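CAS3 Metal dependent phosphohydrolase (Methanocaldococcus jannaschii, PDB 3S4L) cuts single-stranded DNA and RNA as the HD nuclease of CRISPR interference, needing magnesium for the DNA but no cation for the RNA. Local coordinates at residues 119-124 and 189-194; 96-101 and 157-162; 26-31 and 54-59; 10-13 and 19-22. All coordinates share one frame; numbering follows the deposited sequence.

Contact 1 (119-124 and 189-194). With CA (calcium ion), chain C.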
loop_
_atom_site.group_PDB
_atom_site.type_symbol
_atom_site.label_atom_id
_atom_site.label_comp_id
_atom_site.label_asym_id
_atom_site.label_seq_id
_atom_site.Cartn_x
_atom_site.Cartn_y
_atom_site.Cartn_z
ATOM N N THR A 119 -3.664 -5.854 0.355
ATOM C CA THR A 119 -3.331 -5.697 1.759
ATOM C C THR A 119 -3.178 -4.211 2.054
ATOM O O THR A 119 -3.683 -3.698 3.064
ATOM C CB THR A 119 -2.015 -6.420 2.085
ATOM O OG1 THR A 119 -2.178 -7.820 1.837
ATOM C CG2 THR A 119 -1.633 -6.204 3.537
ATOM N N VAL A 120 -2.471 -3.531 1.153
ATOM C CA VAL A 120 -2.250 -2.105 1.256
ATOM C C VAL A 120 -3.568 -1.307 1.137
ATOM O O VAL A 120 -3.767 -0.304 1.829
ATOM C CB VAL A 120 -1.257 -1.641 0.189
ATOM C CG1 VAL A 120 -1.422 -0.142 -0.060
ATOM C CG2 VAL A 120 0.182 -1.983 0.614
ATOM N N MET A 121 -4.460 -1.763 0.260
ATOM C CA MET A 121 -5.742 -1.106 0.045
ATOM C C MET A 121 -6.613 -1.276 1.287
ATOM O O MET A 121 -7.547 -0.521 1.531
ATOM C CB MET A 121 -6.443 -1.718 -1.173
ATOM C CG MET A 121 -7.534 -0.832 -1.803
ATOM S SD MET A 121 -8.583 -1.740 -2.958
ATOM C CE MET A 121 -7.605 -1.672 -4.445
ATOM N N LEU A 122 -6.287 -2.272 2.090
ATOM C CA LEU A 122 -7.101 -2.593 3.245
ATOM C C LEU A 122 -6.316 -2.389 4.540
ATOM O O LEU A 122 -6.716 -2.894 5.576
ATOM C CB LEU A 122 -7.579 -4.055 3.151
ATOM C CG LEU A 122 -8.851 -4.402 2.360
ATOM C CD1 LEU A 122 -8.985 -3.625 1.060
ATOM C CD2 LEU A 122 -8.951 -5.908 2.088
ATOM N N HIS A 123 -5.210 -1.646 4.504
ATOM C CA HIS A 123 -4.373 -1.566 5.705
ATOM C C HIS A 123 -5.000 -0.733 6.811
ATOM O O HIS A 123 -4.436 -0.626 7.903
ATOM C CB HIS A 123 -2.927 -1.127 5.413
ATOM C CG HIS A 123 -2.777 0.332 5.101
ATOM N ND1 HIS A 123 -2.717 0.811 3.807
ATOM C CD2 HIS A 123 -2.653 1.412 5.910
ATOM C CE1 HIS A 123 -2.555 2.122 3.830
ATOM N NE2 HIS A 123 -2.530 2.515 5.093
ATOM N N HIS A 124 -6.165 -0.149 6.552
ATOM C CA HIS A 124 -6.837 0.545 7.646
ATOM C C HIS A 124 -7.934 -0.213 8.381
ATOM O O HIS A 124 -8.130 0.017 9.574
ATOM C CB HIS A 124 -7.219 1.983 7.295
ATOM C CG HIS A 124 -6.096 2.926 7.538
ATOM N ND1 HIS A 124 -5.768 3.362 8.800
ATOM C CD2 HIS A 124 -5.143 3.411 6.709
ATOM C CE1 HIS A 124 -4.689 4.123 8.735
ATOM N NE2 HIS A 124 -4.300 4.178 7.476
ATOM N N ILE A 189 -11.113 0.126 -9.127
ATOM C CA ILE A 189 -12.359 -0.552 -9.455
ATOM C C ILE A 189 -12.073 -2.004 -9.818
ATOM O O ILE A 189 -12.684 -2.927 -9.268
ATOM C CB ILE A 189 -13.085 0.144 -10.633
ATOM C CG1 ILE A 189 -13.648 1.488 -10.180
ATOM C CG2 ILE A 189 -14.207 -0.743 -11.191
ATOM C CD1 ILE A 189 -14.199 2.331 -11.307
ATOM N N GLU A 190 -11.129 -2.201 -10.737
ATOM C CA GLU A 190 -10.745 -3.542 -11.178
ATOM C C GLU A 190 -10.286 -4.393 -9.999
ATOM O O GLU A 190 -10.491 -5.605 -9.978
ATOM C CB GLU A 190 -9.639 -3.459 -12.238
ATOM C CG GLU A 190 -9.549 -4.672 -13.152
ATOM C CD GLU A 190 -8.371 -4.606 -14.119
ATOM O OE1 GLU A 190 -8.284 -5.482 -15.013
ATOM O OE2 GLU A 190 -7.532 -3.685 -13.981
ATOM N N MET A 191 -9.670 -3.756 -9.010
ATOM C CA MET A 191 -9.221 -4.471 -7.822
ATOM C C MET A 191 -10.378 -4.871 -6.928
ATOM O O MET A 191 -10.494 -6.022 -6.527
ATOM C CB MET A 191 -8.259 -3.595 -7.022
ATOM C CG MET A 191 -6.838 -3.647 -7.533
ATOM S SD MET A 191 -5.868 -4.868 -6.645
ATOM C CE MET A 191 -5.629 -3.973 -5.096
ATOM N N SER A 192 -11.219 -3.892 -6.615
ATOM C CA SER A 192 -12.339 -4.058 -5.697
ATOM C C SER A 192 -13.287 -5.136 -6.172
ATOM O O SER A 192 -13.887 -5.845 -5.365
ATOM C CB SER A 192 -13.096 -2.739 -5.584
ATOM O OG SER A 192 -12.183 -1.680 -5.380
ATOM N N VAL A 193 -13.428 -5.245 -7.487
ATOM C CA VAL A 193 -14.279 -6.267 -8.077
ATOM C C VAL A 193 -13.703 -7.653 -7.869
ATOM O O VAL A 193 -14.326 -8.512 -7.243
ATOM C CB VAL A 193 -14.434 -6.061 -9.584
ATOM C CG1 VAL A 193 -14.978 -7.325 -10.225
ATOM C CG2 VAL A 193 -15.338 -4.875 -9.867
ATOM N N ARG A 194 -12.503 -7.859 -8.398
ATOM C CA ARG A 194 -11.876 -9.169 -8.367
ATOM C C ARG A 194 -11.674 -9.635 -6.934
ATOM O O ARG A 194 -11.380 -10.806 -6.680
ATOM C CB ARG A 194 -10.573 -9.161 -9.176
ATOM C CG ARG A 194 -10.811 -8.735 -10.635
ATOM C CD ARG A 194 -9.929 -9.492 -11.628
ATOM N NE ARG A 194 -8.849 -8.656 -12.150
ATOM C CZ ARG A 194 -7.974 -9.034 -13.082
ATOM N NH1 ARG A 194 -8.043 -10.247 -13.618
ATOM N NH2 ARG A 194 -7.027 -8.191 -13.478
HETATM CA CA CA C . -2.378 4.583 6.238
HETATM O O HOH W 1 -1.795 6.599 8.127
HETATM O O HOH W 2 -0.783 3.830 7.744
#

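Contact 2 (96-101 and 157-162)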
loop_
_atom_site.group_PDB
_atom_site.type_symbol
_atom_site.label_atom_id
_atom_site.label_comp_id
_atom_site.label_asym_id
_atom_site.label_seq_id
_atom_site.Cartn_x
_atom_site.Cartn_y
_atom_site.Cartn_z
ATOM N N ALA A 96 -2.312 1.425 -2.910
ATOM C CA ALA A 96 -2.540 0.121 -3.537
ATOM C C ALA A 96 -2.119 0.119 -4.999
ATOM O O ALA A 96 -1.548 -0.862 -5.495
ATOM C CB ALA A 96 -4.005 -0.306 -3.402
ATOM N N TYR A 97 -2.408 1.218 -5.687
ATOM C CA TYR A 97 -2.057 1.361 -7.101
ATOM C C TYR A 97 -0.558 1.297 -7.304
ATOM O O TYR A 97 -0.087 0.493 -8.095
ATOM C CB TYR A 97 -2.615 2.664 -7.678
ATOM C CG TYR A 97 -2.146 2.991 -9.096
ATOM C CD1 TYR A 97 -2.857 2.544 -10.208
ATOM C CD2 TYR A 97 -1.028 3.792 -9.318
ATOM C CE1 TYR A 97 -2.455 2.870 -11.517
ATOM C CE2 TYR A 97 -0.608 4.108 -10.614
ATOM C CZ TYR A 97 -1.328 3.644 -11.708
ATOM O OH TYR A 97 -0.915 3.961 -12.985
ATOM N N TYR A 98 0.202 2.122 -6.584
ATOM C CA TYR A 98 1.655 2.099 -6.764
ATOM C C TYR A 98 2.284 0.796 -6.249
ATOM O O TYR A 98 3.272 0.296 -6.802
ATOM C CB TYR A 98 2.320 3.310 -6.117
ATOM C CG TYR A 98 2.092 4.560 -6.898
ATOM C CD1 TYR A 98 2.762 4.777 -8.098
ATOM C CD2 TYR A 98 1.188 5.524 -6.453
ATOM C CE1 TYR A 98 2.534 5.930 -8.844
ATOM C CE2 TYR A 98 0.969 6.691 -7.178
ATOM C CZ TYR A 98 1.638 6.879 -8.368
ATOM O OH TYR A 98 1.417 8.019 -9.071
ATOM N N THR A 99 1.706 0.254 -5.186
ATOM C CA THR A 99 2.230 -0.971 -4.602
ATOM C C THR A 99 2.133 -2.076 -5.625
ATOM O O THR A 99 3.075 -2.842 -5.828
ATOM C CB THR A 99 1.466 -1.364 -3.329
ATOM O OG1 THR A 99 1.703 -0.376 -2.317
ATOM C CG2 THR A 99 1.922 -2.731 -2.827
ATOM N N TYR A 100 0.987 -2.152 -6.284
ATOM C CA TYR A 100 0.778 -3.210 -7.243
ATOM C C TYR A 100 1.833 -3.166 -8.352
ATOM O O TYR A 100 2.460 -4.183 -8.662
ATOM C CB TYR A 100 -0.616 -3.125 -7.855
ATOM C CG TYR A 100 -0.788 -4.161 -8.931
ATOM C CD1 TYR A 100 -0.532 -3.861 -10.264
ATOM C CD2 TYR A 100 -1.171 -5.454 -8.609
ATOM C CE1 TYR A 100 -0.681 -4.836 -11.267
ATOM C CE2 TYR A 100 -1.318 -6.429 -9.589
ATOM C CZ TYR A 100 -1.074 -6.114 -10.915
ATOM O OH TYR A 100 -1.228 -7.083 -11.879
ATOM N N HIS A 101 2.016 -2.007 -8.977
ATOM C CA HIS A 101 2.931 -1.954 -10.128
ATOM C C HIS A 101 4.371 -2.208 -9.709
ATOM O O HIS A 101 5.121 -2.890 -10.398
ATOM C CB HIS A 101 2.801 -0.645 -10.912
ATOM C CG HIS A 101 1.488 -0.511 -11.599
ATOM N ND1 HIS A 101 1.154 -1.257 -12.709
ATOM C CD2 HIS A 101 0.400 0.240 -11.307
ATOM C CE1 HIS A 101 -0.078 -0.955 -13.081
ATOM N NE2 HIS A 101 -0.557 -0.048 -12.246
ATOM N N GLU A 157 5.201 17.207 -6.295
ATOM C CA GLU A 157 6.215 17.386 -7.331
ATOM C C GLU A 157 7.425 16.468 -7.126
ATOM O O GLU A 157 7.939 15.877 -8.080
ATOM C CB GLU A 157 6.670 18.852 -7.355
ATOM C CG GLU A 157 7.658 19.182 -8.454
ATOM C CD GLU A 157 8.451 20.445 -8.166
ATOM O OE1 GLU A 157 7.860 21.552 -8.203
ATOM O OE2 GLU A 157 9.670 20.326 -7.899
ATOM N N ASP A 158 7.874 16.356 -5.878
ATOM C CA ASP A 158 9.045 15.549 -5.547
ATOM C C ASP A 158 8.825 14.045 -5.754
ATOM O O ASP A 158 9.743 13.257 -5.556
ATOM C CB ASP A 158 9.470 15.772 -4.080
ATOM C CG ASP A 158 9.872 17.215 -3.780
ATOM O OD1 ASP A 158 10.063 18.016 -4.726
ATOM O OD2 ASP A 158 10.013 17.547 -2.580
ATOM N N PHE A 159 7.622 13.650 -6.164
ATOM C CA PHE A 159 7.187 12.252 -6.042
ATOM C C PHE A 159 8.162 11.181 -6.530
ATOM O O PHE A 159 8.513 10.267 -5.777
ATOM C CB PHE A 159 5.834 12.024 -6.714
ATOM C CG PHE A 159 5.348 10.614 -6.592
ATOM C CD1 PHE A 159 5.098 10.065 -5.336
ATOM C CD2 PHE A 159 5.163 9.822 -7.727
ATOM C CE1 PHE A 159 4.653 8.750 -5.207
ATOM C CE2 PHE A 159 4.718 8.499 -7.613
ATOM C CZ PHE A 159 4.457 7.962 -6.347
ATOM N N GLU A 160 8.553 11.273 -7.801
ATOM C CA GLU A 160 9.477 10.326 -8.410
ATOM C C GLU A 160 10.736 10.166 -7.560
ATOM O O GLU A 160 11.159 9.047 -7.266
ATOM C CB GLU A 160 9.835 10.772 -9.830
ATOM C CG GLU A 160 11.181 10.260 -10.345
ATOM C CD GLU A 160 11.158 8.792 -10.731
ATOM O OE1 GLU A 160 10.781 7.949 -9.883
ATOM O OE2 GLU A 160 11.524 8.481 -11.887
ATOM N N ASP A 161 11.323 11.294 -7.169
ATOM C CA ASP A 161 12.494 11.289 -6.306
ATOM C C ASP A 161 12.186 10.597 -4.977
ATOM O O ASP A 161 12.953 9.742 -4.522
ATOM C CB ASP A 161 13.020 12.713 -6.096
ATOM C CG ASP A 161 13.178 13.068 -4.633
ATOM O OD1 ASP A 161 14.138 12.574 -4.004
ATOM O OD2 ASP A 161 12.345 13.845 -4.116
ATOM N N LEU A 162 11.048 10.942 -4.376
ATOM C CA LEU A 162 10.604 10.287 -3.143
ATOM C C LEU A 162 10.583 8.768 -3.277
ATOM O O LEU A 162 11.077 8.063 -2.396
ATOM C CB LEU A 162 9.228 10.794 -2.708
ATOM C CG LEU A 162 8.640 10.061 -1.499
ATOM C CD1 LEU A 162 9.457 10.343 -0.249
ATOM C CD2 LEU A 162 7.181 10.444 -1.274
#

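Contact 3 (26-31 and 54-59)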
loop_
_atom_site.group_PDB
_atom_site.type_symbol
_atom_site.label_atom_id
_atom_site.label_comp_id
_atom_site.label_asym_id
_atom_site.label_seq_id
_atom_site.Cartn_x
_atom_site.Cartn_y
_atom_site.Cartn_z
ATOM N N LYS A 26 13.211 -0.145 10.351
ATOM C CA LYS A 26 14.147 -0.489 11.422
ATOM C C LYS A 26 13.461 -1.388 12.446
ATOM O O LYS A 26 14.040 -2.375 12.912
ATOM C CB LYS A 26 14.708 0.768 12.095
ATOM C CG LYS A 26 15.758 1.500 11.266
ATOM C CD LYS A 26 16.262 2.755 11.980
ATOM N N TYR A 27 12.216 -1.058 12.773
ATOM C CA TYR A 27 11.428 -1.877 13.694
ATOM C C TYR A 27 11.026 -3.238 13.115
ATOM O O TYR A 27 10.745 -4.170 13.866
ATOM C CB TYR A 27 10.182 -1.121 14.177
ATOM C CG TYR A 27 9.363 -1.890 15.203
ATOM C CD1 TYR A 27 9.815 -2.050 16.520
ATOM C CD2 TYR A 27 8.145 -2.462 14.857
ATOM C CE1 TYR A 27 9.066 -2.760 17.461
ATOM C CE2 TYR A 27 7.387 -3.167 15.787
ATOM C CZ TYR A 27 7.851 -3.316 17.086
ATOM O OH TYR A 27 7.105 -4.025 18.010
ATOM N N TRP A 28 10.987 -3.348 11.787
ATOM C CA TRP A 28 10.666 -4.619 11.140
ATOM C C TRP A 28 11.810 -5.597 11.363
ATOM O O TRP A 28 11.593 -6.755 11.719
ATOM C CB TRP A 28 10.381 -4.420 9.642
ATOM C CG TRP A 28 10.311 -5.684 8.801
ATOM C CD1 TRP A 28 11.163 -6.039 7.781
ATOM C CD2 TRP A 28 9.341 -6.743 8.893
ATOM N NE1 TRP A 28 10.780 -7.247 7.239
ATOM C CE2 TRP A 28 9.662 -7.701 7.903
ATOM C CE3 TRP A 28 8.230 -6.977 9.719
ATOM C CZ2 TRP A 28 8.920 -8.875 7.719
ATOM C CZ3 TRP A 28 7.486 -8.132 9.534
ATOM C CH2 TRP A 28 7.843 -9.077 8.545
ATOM N N GLU A 29 13.028 -5.112 11.155
ATOM C CA GLU A 29 14.228 -5.888 11.419
ATOM C C GLU A 29 14.228 -6.522 12.810
ATOM O O GLU A 29 14.773 -7.608 12.999
ATOM C CB GLU A 29 15.475 -5.010 11.253
ATOM C CG GLU A 29 15.912 -4.796 9.806
ATOM C CD GLU A 29 16.407 -6.072 9.136
ATOM O OE1 GLU A 29 16.931 -6.964 9.839
ATOM O OE2 GLU A 29 16.273 -6.180 7.899
ATOM N N ARG A 30 13.618 -5.852 13.780
ATOM C CA ARG A 30 13.669 -6.336 15.154
ATOM C C ARG A 30 12.650 -7.451 15.412
ATOM O O ARG A 30 12.843 -8.287 16.294
ATOM C CB ARG A 30 13.507 -5.182 16.165
ATOM C CG ARG A 30 14.544 -4.062 15.996
ATOM C CD ARG A 30 14.483 -3.021 17.114
ATOM N NE ARG A 30 14.945 -1.707 16.658
ATOM C CZ ARG A 30 14.144 -0.684 16.353
ATOM N NH1 ARG A 30 12.825 -0.806 16.468
ATOM N NH2 ARG A 30 14.661 0.469 15.934
ATOM N N ILE A 31 11.582 -7.490 14.628
ATOM C CA ILE A 31 10.545 -8.489 14.867
ATOM C C ILE A 31 10.341 -9.554 13.764
ATOM O O ILE A 31 9.684 -10.575 14.002
ATOM C CB ILE A 31 9.205 -7.808 15.149
ATOM C CG1 ILE A 31 8.723 -7.051 13.916
ATOM C CG2 ILE A 31 9.320 -6.872 16.352
ATOM C CD1 ILE A 31 7.321 -6.523 14.052
ATOM N N LYS A 54 12.994 -13.617 0.219
ATOM C CA LYS A 54 12.058 -12.982 -0.708
ATOM C C LYS A 54 10.888 -12.379 0.067
ATOM O O LYS A 54 10.477 -11.242 -0.185
ATOM C CB LYS A 54 11.540 -13.998 -1.729
ATOM C CG LYS A 54 12.064 -13.783 -3.129
ATOM C CD LYS A 54 13.548 -13.484 -3.100
ATOM N N VAL A 55 10.367 -13.154 1.016
ATOM C CA VAL A 55 9.218 -12.762 1.828
ATOM C C VAL A 55 9.534 -11.513 2.612
ATOM O O VAL A 55 8.676 -10.656 2.816
ATOM C CB VAL A 55 8.837 -13.873 2.819
ATOM C CG1 VAL A 55 7.816 -13.362 3.819
ATOM C CG2 VAL A 55 8.332 -15.104 2.071
ATOM N N ASP A 56 10.788 -11.415 3.031
ATOM C CA ASP A 56 11.279 -10.263 3.768
ATOM C C ASP A 56 11.240 -9.015 2.883
ATOM O O ASP A 56 10.687 -7.974 3.262
ATOM C CB ASP A 56 12.717 -10.562 4.265
ATOM C CG ASP A 56 13.241 -9.522 5.253
ATOM O OD1 ASP A 56 12.458 -8.656 5.695
ATOM O OD2 ASP A 56 14.437 -9.580 5.605
ATOM N N GLU A 57 11.841 -9.118 1.701
ATOM C CA GLU A 57 11.814 -8.031 0.725
ATOM C C GLU A 57 10.383 -7.608 0.436
ATOM O O GLU A 57 10.087 -6.419 0.357
ATOM C CB GLU A 57 12.475 -8.465 -0.581
ATOM C CG GLU A 57 13.920 -8.865 -0.443
ATOM C CD GLU A 57 14.424 -9.613 -1.661
ATOM O OE1 GLU A 57 13.949 -9.313 -2.779
ATOM O OE2 GLU A 57 15.288 -10.509 -1.499
ATOM N N PHE A 58 9.512 -8.595 0.246
ATOM C CA PHE A 58 8.107 -8.341 -0.055
ATOM C C PHE A 58 7.478 -7.519 1.070
ATOM O O PHE A 58 6.829 -6.506 0.813
ATOM C CB PHE A 58 7.369 -9.672 -0.304
ATOM C CG PHE A 58 5.864 -9.564 -0.323
ATOM C CD1 PHE A 58 5.197 -9.091 -1.446
ATOM C CD2 PHE A 58 5.112 -9.967 0.776
ATOM C CE1 PHE A 58 3.802 -9.006 -1.476
ATOM C CE2 PHE A 58 3.712 -9.877 0.765
ATOM C CZ PHE A 58 3.055 -9.402 -0.373
ATOM N N MET A 59 7.709 -7.929 2.315
ATOM C CA MET A 59 7.158 -7.212 3.465
ATOM C C MET A 59 7.696 -5.787 3.576
ATOM O O MET A 59 6.938 -4.866 3.888
ATOM C CB MET A 59 7.415 -7.975 4.762
ATOM C CG MET A 59 6.564 -9.234 4.888
ATOM S SD MET A 59 4.788 -8.862 4.722
ATOM C CE MET A 59 4.615 -7.708 6.077
#

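Contact 4 (10-13 and 19-22)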
loop_
_atom_site.group_PDB
_atom_site.type_symbol
_atom_site.label_atom_id
_atom_site.label_comp_id
_atom_site.label_asym_id
_atom_site.label_seq_id
_atom_site.Cartn_x
_atom_site.Cartn_y
_atom_site.Cartn_z
ATOM N N LEU A 10 5.057 14.906 4.245
ATOM C CA LEU A 10 4.745 14.578 5.640
ATOM C C LEU A 10 3.918 13.303 5.834
ATOM O O LEU A 10 3.019 13.012 5.039
ATOM C CB LEU A 10 4.045 15.766 6.323
ATOM C CG LEU A 10 4.886 17.032 6.531
ATOM C CD1 LEU A 10 4.117 18.118 7.286
ATOM C CD2 LEU A 10 6.190 16.699 7.275
ATOM N N ALA A 11 4.243 12.544 6.887
ATOM C CA ALA A 11 3.405 11.430 7.326
ATOM C C ALA A 11 2.415 11.970 8.353
ATOM O O ALA A 11 1.249 11.565 8.385
ATOM C CB ALA A 11 4.259 10.291 7.939
ATOM N N PHE A 12 2.909 12.881 9.194
ATOM C CA PHE A 12 2.115 13.577 10.206
ATOM C C PHE A 12 2.668 14.986 10.330
ATOM O O PHE A 12 3.806 15.243 9.923
ATOM C CB PHE A 12 2.244 12.903 11.578
ATOM C CG PHE A 12 2.005 11.429 11.557
ATOM C CD1 PHE A 12 0.721 10.923 11.655
ATOM C CD2 PHE A 12 3.067 10.543 11.446
ATOM C CE1 PHE A 12 0.500 9.549 11.638
ATOM C CE2 PHE A 12 2.852 9.170 11.425
ATOM C CZ PHE A 12 1.565 8.673 11.524
ATOM N N LYS A 13 1.885 15.885 10.922
ATOM C CA LYS A 13 2.328 17.258 11.143
ATOM C C LYS A 13 3.771 17.293 11.649
ATOM O O LYS A 13 4.566 18.132 11.217
ATOM C CB LYS A 13 1.401 17.957 12.143
ATOM C CG LYS A 13 1.035 19.379 11.773
ATOM C CD LYS A 13 -0.371 19.703 12.261
ATOM C CE LYS A 13 -0.920 20.979 11.639
ATOM N NZ LYS A 13 -0.445 22.203 12.348
ATOM N N ASP A 19 11.272 9.662 7.148
ATOM C CA ASP A 19 11.662 9.324 8.509
ATOM C C ASP A 19 10.721 8.305 9.138
ATOM O O ASP A 19 11.155 7.379 9.823
ATOM C CB ASP A 19 11.772 10.578 9.381
ATOM C CG ASP A 19 12.991 11.419 9.035
ATOM O OD1 ASP A 19 14.041 10.828 8.687
ATOM O OD2 ASP A 19 12.901 12.666 9.105
ATOM N N HIS A 20 9.426 8.474 8.899
ATOM C CA HIS A 20 8.431 7.555 9.430
ATOM C C HIS A 20 8.604 6.139 8.845
ATOM O O HIS A 20 8.479 5.142 9.552
ATOM C CB HIS A 20 7.022 8.087 9.147
ATOM C CG HIS A 20 5.927 7.167 9.587
ATOM N ND1 HIS A 20 5.914 6.564 10.827
ATOM C CD2 HIS A 20 4.804 6.753 8.955
ATOM C CE1 HIS A 20 4.834 5.810 10.936
ATOM N NE2 HIS A 20 4.141 5.912 9.817
ATOM N N VAL A 21 8.880 6.054 7.550
ATOM C CA VAL A 21 9.044 4.765 6.902
ATOM C C VAL A 21 10.303 4.069 7.438
ATOM O O VAL A 21 10.293 2.868 7.727
ATOM C CB VAL A 21 9.118 4.920 5.366
ATOM C CG1 VAL A 21 9.769 3.698 4.737
ATOM C CG2 VAL A 21 7.709 5.173 4.770
ATOM N N ASN A 22 11.376 4.842 7.593
ATOM C CA ASN A 22 12.649 4.319 8.084
ATOM C C ASN A 22 12.548 3.787 9.512
ATOM O O ASN A 22 13.259 2.849 9.896
ATOM C CB ASN A 22 13.752 5.382 7.989
ATOM C CG ASN A 22 14.214 5.620 6.561
ATOM O OD1 ASN A 22 14.106 4.739 5.707
ATOM N ND2 ASN A 22 14.735 6.822 6.295
#

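Contact 1 (119-124 and 189-194)
The C-terminal end of helix 110-121, where the chain runs into the metal site of the HD domain, packs against helix 181-197 through two methionines. Met121 reaches across with its CG anti to the backbone N (chi1 -160°), and a bend about CG-SD (chi3 -84°) lays its methyl beside Met191, CE of Met121 lying 3.7 Å from CG of Met191; the still closer approach of the two methyls is doubtful. The SD of Met121 also passes 4.3 Å from the OG of Ser192, whose hydroxyl is hydrogen-bonded to the carbonyl O of Val188. All three residues are buried, with Phe114 and Ala117 further lining Met191.

Immediately after Met121 the chain leaves helical geometry at Leu122 and delivers two ligands. His123 NE2 binds the calcium ion at 2.4 Å and His124 NE2 at 2.3 Å. ND1 of His123 donates to the carbonyl O of Val120 over an unusually short 2.5 Å, on a lone pair but tilted 22° from the ring plane, which probably helps to set the ring's rotation, with NE2 toward the metal. Two waters, Asp67 and His91 complete the coordination. Adjacent histidines just past a helix end, joined to a further histidine and an aspartate, are characteristic of the Cas3 HD nuclease site.

Contact 2 (96-101 and 157-162)
Aromatic packing carries this contact, between Tyr98 on helix 91-107 and Phe159 in the first turn of helix 159-167. The rings are carried in from the two helices, and the far end of the Phe159 ring lands on the Tyr98 ring: Phe159 CZ sits 3.6 Å above the centre of one face. The planes are inclined at 54° with centroids 4.8 Å apart, an oblique pairing in which CE2 and CZ of the phenylalanine do the touching. CE2 leans toward the phenol end, lying 3.6 Å from both CZ and OH of Tyr98. A chi1 of -179° swings the Phe159 ring away from its backbone N, and from the first turn of its helix it reaches toward Tyr98.

Further apolar contacts surround the pair. The opposite face of Tyr98 is covered by its neighbour Tyr97, whose CD2 stands 3.9 Å above the ring centre, so the tyrosine is held between two aromatic groups. Met155 also touches Tyr98, while Ile68, which follows the metal ligand Asp67, packs on Phe159.

The backbones stay well apart, with 11.5 Å between CA of Tyr98 and CA of Glu160, and the rings span the gap. This is aromatic helix-to-helix packing within the mainly helical HD domain.

Contact 3 (26-31 and 54-59)
Helices 17-31 and 52-65 run roughly antiparallel here, the axes of segments 26-31 and 54-59 approaching to 11.8 Å at an angle of 147° between their directions. Trp28 reaches into that spacing. Its extended first torsion sends the indole toward the other helix, and its NE1 donates to OD1 of Asp56 at 2.7 Å. The carboxylate oxygen lies near the ring plane, at the indole edge, and the N-H meets it nearly along its C-O direction with an angle of 157° at the hydrogen, while the carboxylate as a whole is turned so that its plane stands 50° from that of the ring. This bond satisfies a polar NE1 in a buried setting and fixes how the indole is rotated.

The benzo half of the same ring is packed by Met59, whose side chain crosses it at about a right angle: CB lies 3.4 Å from CZ2 of Trp28, and CG 3.9 Å from CH2. The second carboxylate oxygen, OD2 of Asp56, comes within 4.5 Å of OE2 of Glu29. Lys32 forms salt bridges to both acids, and its charge probably offsets the repulsion between them.

Further residues close in around the pair. Lys60 and Ile63, further along helix 52-65, also meet the indole. Leu36 of helix 36-43 touches Trp28 and Ile39 touches Met59, while Pro214 of helix 204-215 packs on both residues.

Contact 4 (10-13 and 19-22)
Segment 10-13, before strand 15-16, turns a corner at Ala11 and comes alongside the early part of helix 17-31, with CA of Ala11 and CA of His20 6.7 Å apart. His20 is the side chain that both neighbours touch. Its trans first torsion (chi1 177°) carries the imidazole out toward the loop. Ala11 packs its CB against the near side of His20, 3.7 Å from both CB and CD2 of the histidine. Phe12 then presents its ring edge to the imidazole face in a T-shaped (edge-to-face) pair: CE2 of Phe12 lies 3.8 Å above the centre of the His20 ring, the planes are turned by 72°, and the centroids are 5.1 Å apart. Ala11 and Phe12 both face Gln15 of the short strand 15-16, the pattern of a classic beta bulge.

The histidine sits at the border of the metal site, its side chain about 4 Å from that of Asp67 at the nearest atoms and about 6 Å from the second bound calcium ion, too far to bind it. Lys70 makes a cation-pi interaction with the Phe12 ring, and its NZ donates to the backbone O of Ala11.

From the N terminus, contact 4 closes the shortest loop, bringing 10-13 back onto the start of helix 17-31. Contact 3 follows in series, tying the far end of that helix to helix 52-65, with helix 36-43 between them in the chain. Contacts 2 and 1 then cross: the chain passes 96-101, 119-124, 157-162 and 189-194 in turn. Contact 2 joins helix 91-107 to 159-167 and contact 1 joins 110-121 to 181-197; the two touch directly, Val120 and Met121 packing on Ala96 and Val120 also on Thr99. Contacts 3 and 4 both lie across the chain's centre from contact 1, about 22 and 23 Å from it between centres.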